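Local coordinates for protein Zn-dependent hydrolase, glyoxylase (Echinicola vietnamensis, PDB 6T5K) that probably hydrolyses beta-lactam antibiotics, carbapenems among them, to substituted beta-amino acids, as a zinc-dependent class B metallo-beta-lactamase, at residues V69-S80 with L103-F112; G150-Y158 with N167-D175. All blocks are in the same frame, centred on the assembly; numbering follows the deposited sequence.

Contact 1: V69-S80 with L103-F112; sequences VFDTPSTSNETS and LDCLGGLEAF. With ZN (zinc ion), chain H; EDO (1,2-ethanediol), chain F.
Thr72 is held at two points, by Cys105 O of helix 103-106 and by Gly108 N in the type I turn from Leu106 to Leu109. Its backbone N donates almost straight to Cys105 O (2.9 Å, 174° at the hydrogen), coming from above the carbonyl plane. With chi1 at 68°, Thr72 OG1 sits between the backbone N and the carbonyl carbon, accepts from Gly108 N at 3.0 Å and donates to Pro73 O. The same torsion puts CG2 anti to the carbonyl carbon, against the Phe112 ring.

Phe112 is met obliquely by three side chains: Thr72 CG2, Val69 CG1 and Thr79 CG2, the last 3.3 Å from Phe112 CE1. Gly107 CA makes a CA-H...O contact with Ser74 O, and Gly108 CA lies 3.4 Å from Thr79 OG1, so the backbones run close. Thr79 OG1 donates to Thr75 O, which also takes the bond from Thr79 N on its opposite face. Thr75 OG1 accepts from Glu78 N, the firm arm of a capping box whose return bond from Thr75 N to Glu78 OE2 is weak.

Asp104 OD2 binds zinc at 2.3 Å with Cys182 and His223, and Asp104 OD1 accepts from a zinc-bound water. Asp71 lies against Cys105, its OD1 hydrogen-bonded to Thr99 OG1. The contact joins strand 66-70 and helix 76-88 to helices 103-106 and 109-114, Phe112 reaching Val96 of strand 92-98 and Leu83.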
# COMPACT_ATOMS: atom_id res chain seq x y z
N VAL A 69 -0.91 -3.61 -8.14
CA VAL A 69 -1.57 -3.53 -6.84
C VAL A 69 -0.52 -3.42 -5.73
O VAL A 69 0.47 -4.15 -5.72
CB VAL A 69 -2.47 -4.76 -6.62
CG1 VAL A 69 -3.12 -4.72 -5.25
CG2 VAL A 69 -3.51 -4.86 -7.72
N PHE A 70 -0.77 -2.51 -4.80
CA PHE A 70 0.01 -2.37 -3.58
C PHE A 70 -0.84 -2.84 -2.43
O PHE A 70 -1.91 -2.27 -2.17
CB PHE A 70 0.41 -0.91 -3.35
CG PHE A 70 1.52 -0.46 -4.24
CD1 PHE A 70 1.28 -0.15 -5.56
CD2 PHE A 70 2.84 -0.39 -3.77
CE1 PHE A 70 2.30 0.23 -6.39
CE2 PHE A 70 3.85 -0.04 -4.62
CZ PHE A 70 3.57 0.31 -5.91
N ASP A 71 -0.36 -3.89 -1.76
CA ASP A 71 -0.98 -4.59 -0.64
C ASP A 71 -2.17 -5.43 -1.09
O ASP A 71 -2.95 -5.04 -1.98
CB ASP A 71 -1.40 -3.66 0.49
CG ASP A 71 -0.24 -3.17 1.32
OD1 ASP A 71 0.93 -3.46 0.99
OD2 ASP A 71 -0.50 -2.46 2.32
N THR A 72 -2.29 -6.57 -0.49
CA THR A 72 -3.51 -7.34 -0.61
C THR A 72 -4.44 -6.97 0.55
O THR A 72 -3.98 -6.53 1.60
CB THR A 72 -3.24 -8.84 -0.53
OG1 THR A 72 -2.79 -9.21 0.78
CG2 THR A 72 -2.19 -9.26 -1.53
N PRO A 73 -5.75 -7.14 0.37
CA PRO A 73 -6.62 -7.28 1.53
C PRO A 73 -6.10 -8.36 2.47
O PRO A 73 -5.28 -9.20 2.07
CB PRO A 73 -7.98 -7.64 0.92
CG PRO A 73 -7.92 -7.06 -0.49
CD PRO A 73 -6.47 -7.26 -0.91
N SER A 74 -6.53 -8.37 3.73
CA SER A 74 -5.99 -9.33 4.69
C SER A 74 -6.33 -10.77 4.33
O SER A 74 -5.58 -11.70 4.65
CB SER A 74 -6.55 -9.05 6.09
OG SER A 74 -5.99 -7.87 6.63
N THR A 75 -7.49 -10.99 3.73
CA THR A 75 -7.94 -12.35 3.56
C THR A 75 -7.89 -12.75 2.10
O THR A 75 -7.92 -11.90 1.19
CB THR A 75 -9.37 -12.56 4.06
OG1 THR A 75 -10.24 -12.03 3.08
CG2 THR A 75 -9.65 -11.88 5.40
N SER A 76 -7.79 -14.06 1.88
CA SER A 76 -7.84 -14.61 0.53
C SER A 76 -9.14 -14.22 -0.17
O SER A 76 -9.13 -13.84 -1.35
CB SER A 76 -7.74 -16.14 0.59
OG SER A 76 -6.39 -16.56 0.66
N ASN A 77 -10.27 -14.34 0.54
CA ASN A 77 -11.56 -14.06 -0.05
C ASN A 77 -11.60 -12.65 -0.58
O ASN A 77 -12.06 -12.40 -1.69
CB ASN A 77 -12.67 -14.25 1.00
CG ASN A 77 -13.05 -15.69 1.21
OD1 ASN A 77 -12.87 -16.54 0.34
ND2 ASN A 77 -13.60 -15.97 2.39
N GLU A 78 -11.15 -11.69 0.22
CA GLU A 78 -11.22 -10.30 -0.21
C GLU A 78 -10.25 -10.02 -1.35
O GLU A 78 -10.57 -9.21 -2.24
CB GLU A 78 -10.90 -9.38 0.96
CG GLU A 78 -11.82 -9.54 2.19
CD GLU A 78 -11.17 -9.04 3.49
OE1 GLU A 78 -11.91 -8.87 4.47
OE2 GLU A 78 -9.95 -8.78 3.52
N THR A 79 -9.12 -10.74 -1.39
CA THR A 79 -8.18 -10.55 -2.48
C THR A 79 -8.76 -11.10 -3.77
O THR A 79 -8.61 -10.50 -4.84
CB THR A 79 -6.82 -11.16 -2.13
OG1 THR A 79 -6.39 -10.63 -0.86
CG2 THR A 79 -5.78 -10.85 -3.15
N SER A 80 -9.42 -12.26 -3.71
CA SER A 80 -10.11 -12.78 -4.89
C SER A 80 -11.18 -11.82 -5.40
O SER A 80 -11.35 -11.66 -6.61
CB SER A 80 -10.70 -14.15 -4.56
OG SER A 80 -9.65 -15.03 -4.20
N LEU A 103 -0.02 -9.08 7.70
CA LEU A 103 -1.10 -9.71 6.93
C LEU A 103 -1.98 -8.72 6.17
O LEU A 103 -2.58 -9.10 5.15
CB LEU A 103 -1.91 -10.64 7.83
CG LEU A 103 -1.15 -11.89 8.27
CD1 LEU A 103 -1.96 -12.61 9.33
CD2 LEU A 103 -0.88 -12.84 7.10
N ASP A 104 -2.05 -7.46 6.59
CA ASP A 104 -2.79 -6.45 5.82
C ASP A 104 -1.99 -5.92 4.64
O ASP A 104 -2.38 -4.92 4.02
CB ASP A 104 -3.31 -5.31 6.72
CG ASP A 104 -2.21 -4.59 7.52
OD1 ASP A 104 -1.30 -5.29 8.04
OD2 ASP A 104 -2.29 -3.31 7.65
N CYS A 105 -0.86 -6.56 4.35
CA CYS A 105 -0.09 -6.34 3.14
C CYS A 105 -0.03 -7.58 2.27
O CYS A 105 0.03 -7.45 1.05
CB CYS A 105 1.34 -5.93 3.50
SG CYS A 105 1.42 -4.52 4.58
N LEU A 106 0.01 -8.78 2.87
CA LEU A 106 0.30 -9.96 2.06
C LEU A 106 -0.56 -11.17 2.37
O LEU A 106 -0.29 -12.24 1.83
CB LEU A 106 1.80 -10.32 2.14
CG LEU A 106 2.49 -10.30 3.50
CD1 LEU A 106 1.88 -11.37 4.38
CD2 LEU A 106 3.96 -10.56 3.34
N GLY A 107 -1.59 -11.02 3.19
CA GLY A 107 -2.40 -12.18 3.53
C GLY A 107 -3.02 -12.86 2.33
O GLY A 107 -3.28 -14.06 2.35
N GLY A 108 -3.24 -12.11 1.26
CA GLY A 108 -3.87 -12.66 0.07
C GLY A 108 -2.96 -12.95 -1.10
O GLY A 108 -3.44 -13.11 -2.23
N LEU A 109 -1.65 -13.10 -0.87
CA LEU A 109 -0.76 -13.25 -2.02
C LEU A 109 -1.06 -14.50 -2.85
O LEU A 109 -0.81 -14.51 -4.06
CB LEU A 109 0.69 -13.29 -1.57
CG LEU A 109 1.30 -11.93 -1.24
CD1 LEU A 109 2.74 -12.18 -0.84
CD2 LEU A 109 1.23 -10.97 -2.40
N GLU A 110 -1.55 -15.58 -2.23
CA GLU A 110 -1.73 -16.79 -3.02
C GLU A 110 -2.75 -16.58 -4.14
O GLU A 110 -2.65 -17.23 -5.19
CB GLU A 110 -2.13 -17.98 -2.13
CG GLU A 110 -2.71 -19.17 -2.90
CD GLU A 110 -1.74 -19.82 -3.91
OE1 GLU A 110 -0.51 -19.57 -3.87
OE2 GLU A 110 -2.22 -20.60 -4.75
N ALA A 111 -3.72 -15.69 -3.95
CA ALA A 111 -4.66 -15.38 -5.02
C ALA A 111 -3.94 -14.79 -6.23
O ALA A 111 -4.34 -15.01 -7.37
CB ALA A 111 -5.75 -14.45 -4.51
N PHE A 112 -2.91 -13.98 -5.99
CA PHE A 112 -2.12 -13.46 -7.09
C PHE A 112 -1.26 -14.55 -7.70
O PHE A 112 -1.20 -14.71 -8.93
CB PHE A 112 -1.25 -12.30 -6.60
CG PHE A 112 -2.00 -11.03 -6.42
CD1 PHE A 112 -2.67 -10.75 -5.23
CD2 PHE A 112 -2.06 -10.09 -7.43
CE1 PHE A 112 -3.36 -9.57 -5.07
CE2 PHE A 112 -2.76 -8.92 -7.26
CZ PHE A 112 -3.41 -8.67 -6.08
ZN ZN H . -1.21 -1.76 8.94
C1 EDO F . 2.28 -18.64 -0.03
O1 EDO F . 3.70 -18.37 0.18
C2 EDO F . 1.61 -17.89 -1.20
O2 EDO F . 1.45 -18.63 -2.47
O HOH W 1 -0.21 -3.50 9.63
O HOH W 2 -0.73 -0.43 10.76

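Contact 2: G150-Y158 with N167-D175; sequences GTKAVFVHY and NVIGYFPDD
Phe155 and Tyr171 pair in an antiparallel beta hairpin, strands 152-157 and 169-172, within the second sheet of the metallo-beta-lactamase alpha-beta/beta-alpha fold. Backbone bonds set the register. Phe155 and Tyr171 exchange two, as do His157 and Ile169, and the Tyr171 N bond to Phe155 O (2.8 Å) lies in the carbonyl plane. Between them, Val156 and Gly170 form a non-hydrogen-bonded pair; here Val156 CA and Gly170 CA approach the carbonyl oxygens of Ile169 and Phe155 in CA-H...O contacts.

Apolar packing divides between the two faces. On the side of Phe155, Tyr171 and Ile169, the edge of the Phe155 ring meets Pro173 CD, 3.7 Å from Phe155 CD2, the two side chains crossing at about a right angle, and Tyr171 O lies in the plane of that ring. Tyr213 stacks on the Tyr171 ring. On the other face Val156 CG1 lies 3.7 Å from Val168 CG2, and Phe141 touches both valines. Past the strand, the edge of the Tyr158 ring abuts Asn167 O and Val168 CG1, while Phe122 stacks on that ring and Tyr158 OH bonds to Gln165 O.

Charge closes the far end. Lys152 runs extended past the edge of the Phe172 ring, with CD 3.6 Å from Phe172 CZ, then bends at chi4 (-57°). Its NZ thereby makes a salt bridge with Asp174 OD2 (3.0 Å), arriving from above the carboxylate plane. Asp174 OD1 accepts a hydrogen bond from a water, 2.6 Å from it, which in turn accepts from Ala153 N.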
# COMPACT_ATOMS: atom_id res chain seq x y z
N GLY A 150 1.42 -0.12 -18.02
CA GLY A 150 1.13 0.49 -19.31
C GLY A 150 2.29 1.33 -19.78
O GLY A 150 3.44 0.87 -19.79
N THR A 151 2.01 2.59 -20.13
CA THR A 151 3.03 3.50 -20.62
C THR A 151 3.70 4.25 -19.49
O THR A 151 4.55 5.11 -19.75
CB THR A 151 2.45 4.51 -21.61
OG1 THR A 151 1.43 5.33 -20.99
CG2 THR A 151 1.85 3.78 -22.78
N LYS A 152 3.33 3.96 -18.26
CA LYS A 152 3.83 4.64 -17.09
C LYS A 152 4.56 3.64 -16.22
O LYS A 152 4.71 2.46 -16.57
CB LYS A 152 2.67 5.29 -16.34
CG LYS A 152 1.96 6.34 -17.17
CD LYS A 152 0.80 6.98 -16.44
CE LYS A 152 -0.07 7.85 -17.33
NZ LYS A 152 0.78 8.91 -17.97
N ALA A 153 4.98 4.10 -15.04
CA ALA A 153 5.56 3.20 -14.06
C ALA A 153 5.18 3.66 -12.66
O ALA A 153 4.86 4.83 -12.44
CB ALA A 153 7.08 3.17 -14.16
N VAL A 154 5.24 2.73 -11.72
CA VAL A 154 5.15 3.01 -10.30
C VAL A 154 6.45 2.52 -9.70
O VAL A 154 7.06 1.57 -10.18
CB VAL A 154 3.90 2.34 -9.67
CG1 VAL A 154 3.97 0.80 -9.78
CG2 VAL A 154 3.66 2.87 -8.24
N PHE A 155 6.87 3.18 -8.62
CA PHE A 155 8.17 2.97 -7.99
C PHE A 155 7.96 2.52 -6.56
O PHE A 155 7.09 3.02 -5.85
CB PHE A 155 8.97 4.28 -8.06
CG PHE A 155 9.21 4.71 -9.47
CD1 PHE A 155 10.33 4.26 -10.16
CD2 PHE A 155 8.26 5.45 -10.16
CE1 PHE A 155 10.52 4.58 -11.49
CE2 PHE A 155 8.44 5.76 -11.48
CZ PHE A 155 9.58 5.36 -12.15
N VAL A 156 8.76 1.55 -6.13
CA VAL A 156 8.70 1.06 -4.77
C VAL A 156 10.05 1.38 -4.15
O VAL A 156 11.08 1.16 -4.79
CB VAL A 156 8.42 -0.46 -4.73
CG1 VAL A 156 7.90 -0.81 -3.34
CG2 VAL A 156 7.45 -0.88 -5.82
N HIS A 157 10.04 1.97 -2.96
CA HIS A 157 11.27 2.53 -2.42
C HIS A 157 11.34 2.33 -0.92
O HIS A 157 10.35 2.56 -0.23
CB HIS A 157 11.34 4.02 -2.75
CG HIS A 157 12.70 4.63 -2.64
ND1 HIS A 157 13.33 5.20 -3.72
CD2 HIS A 157 13.53 4.81 -1.59
CE1 HIS A 157 14.49 5.71 -3.34
NE2 HIS A 157 14.64 5.47 -2.05
N TYR A 158 12.51 1.88 -0.45
CA TYR A 158 12.81 1.77 0.97
C TYR A 158 13.53 3.03 1.44
O TYR A 158 14.60 3.38 0.92
CB TYR A 158 13.67 0.53 1.22
CG TYR A 158 13.96 0.29 2.67
CD1 TYR A 158 12.94 -0.10 3.55
CD2 TYR A 158 15.25 0.45 3.17
CE1 TYR A 158 13.19 -0.32 4.87
CE2 TYR A 158 15.52 0.23 4.51
CZ TYR A 158 14.49 -0.17 5.35
OH TYR A 158 14.75 -0.39 6.66
N ASN A 167 9.30 -1.79 6.01
CA ASN A 167 8.28 -1.07 5.27
C ASN A 167 8.79 -0.24 4.09
O ASN A 167 9.79 0.37 4.19
CB ASN A 167 7.31 -0.32 6.19
CG ASN A 167 8.00 0.62 7.18
OD1 ASN A 167 7.44 0.98 8.18
ND2 ASN A 167 9.12 1.03 6.86
N VAL A 168 8.04 -0.28 3.00
CA VAL A 168 8.37 0.45 1.79
C VAL A 168 7.17 1.27 1.36
O VAL A 168 6.04 1.01 1.77
CB VAL A 168 8.84 -0.43 0.61
CG1 VAL A 168 10.12 -1.13 1.02
CG2 VAL A 168 7.79 -1.46 0.26
N ILE A 169 7.43 2.25 0.49
CA ILE A 169 6.36 3.05 -0.08
C ILE A 169 6.21 2.73 -1.56
O ILE A 169 7.13 2.20 -2.22
CB ILE A 169 6.50 4.57 0.17
CG1 ILE A 169 7.79 5.14 -0.43
CG2 ILE A 169 6.45 4.81 1.66
CD1 ILE A 169 7.71 5.37 -1.91
N GLY A 170 5.06 3.15 -2.10
CA GLY A 170 4.87 3.17 -3.54
C GLY A 170 4.65 4.60 -3.98
O GLY A 170 3.91 5.34 -3.35
N TYR A 171 5.32 5.00 -5.05
CA TYR A 171 5.26 6.36 -5.57
C TYR A 171 4.87 6.31 -7.04
O TYR A 171 5.53 5.63 -7.83
CB TYR A 171 6.61 7.03 -5.42
CG TYR A 171 6.69 8.38 -6.05
CD1 TYR A 171 5.83 9.42 -5.69
CD2 TYR A 171 7.63 8.62 -7.04
CE1 TYR A 171 5.96 10.67 -6.30
CE2 TYR A 171 7.75 9.84 -7.64
CZ TYR A 171 6.93 10.86 -7.26
OH TYR A 171 7.08 12.07 -7.89
N PHE A 172 3.83 7.04 -7.39
CA PHE A 172 3.34 7.11 -8.77
C PHE A 172 3.44 8.56 -9.21
O PHE A 172 2.56 9.38 -8.87
CB PHE A 172 1.91 6.63 -8.87
CG PHE A 172 1.36 6.68 -10.26
CD1 PHE A 172 1.95 5.95 -11.27
CD2 PHE A 172 0.32 7.49 -10.56
CE1 PHE A 172 1.44 5.98 -12.55
CE2 PHE A 172 -0.18 7.53 -11.81
CZ PHE A 172 0.39 6.79 -12.82
N PRO A 173 4.48 8.92 -9.95
CA PRO A 173 4.75 10.34 -10.16
C PRO A 173 3.75 11.01 -11.07
O PRO A 173 3.51 12.22 -10.94
CB PRO A 173 6.16 10.34 -10.76
CG PRO A 173 6.31 8.95 -11.39
CD PRO A 173 5.59 8.06 -10.40
N ASP A 174 3.15 10.30 -12.02
CA ASP A 174 2.30 10.99 -12.99
C ASP A 174 1.14 11.73 -12.32
O ASP A 174 0.74 12.80 -12.78
CB ASP A 174 1.75 10.01 -14.01
CG ASP A 174 2.82 9.46 -14.87
OD1 ASP A 174 3.59 8.66 -14.32
OD2 ASP A 174 2.91 9.86 -16.05
N ASP A 175 0.57 11.16 -11.27
CA ASP A 175 -0.50 11.82 -10.52
C ASP A 175 0.02 12.40 -9.20
O ASP A 175 -0.80 12.88 -8.40
CB ASP A 175 -1.64 10.82 -10.21
CG ASP A 175 -2.39 10.32 -11.44
OD1 ASP A 175 -2.11 10.73 -12.58
OD2 ASP A 175 -3.28 9.46 -11.22
O HOH W 3 5.53 7.17 -15.25

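Contacts 1 and 2 lie in series along the chain, their centres about 19 Å apart, yet they meet where Phe70, from strand 66-70 of one sheet, packs on the hairpin of the other. Phe70, which points away from the helical side of contact 1, places CE2 3.5 Å from Gly170 CA, with Val156 CG2 beside it; glycine at 170 leaves the ring close to the hairpin backbone. Both contacts also approach the metal site. Contact 1 supplies Asp104 directly. In contact 2 the nearest atoms of the Asn167 side chain are about 7 Å from a zinc ion and about 3 Å from the side chain of His163, which binds the other zinc than the one held by Asp104, Cys182 and His223.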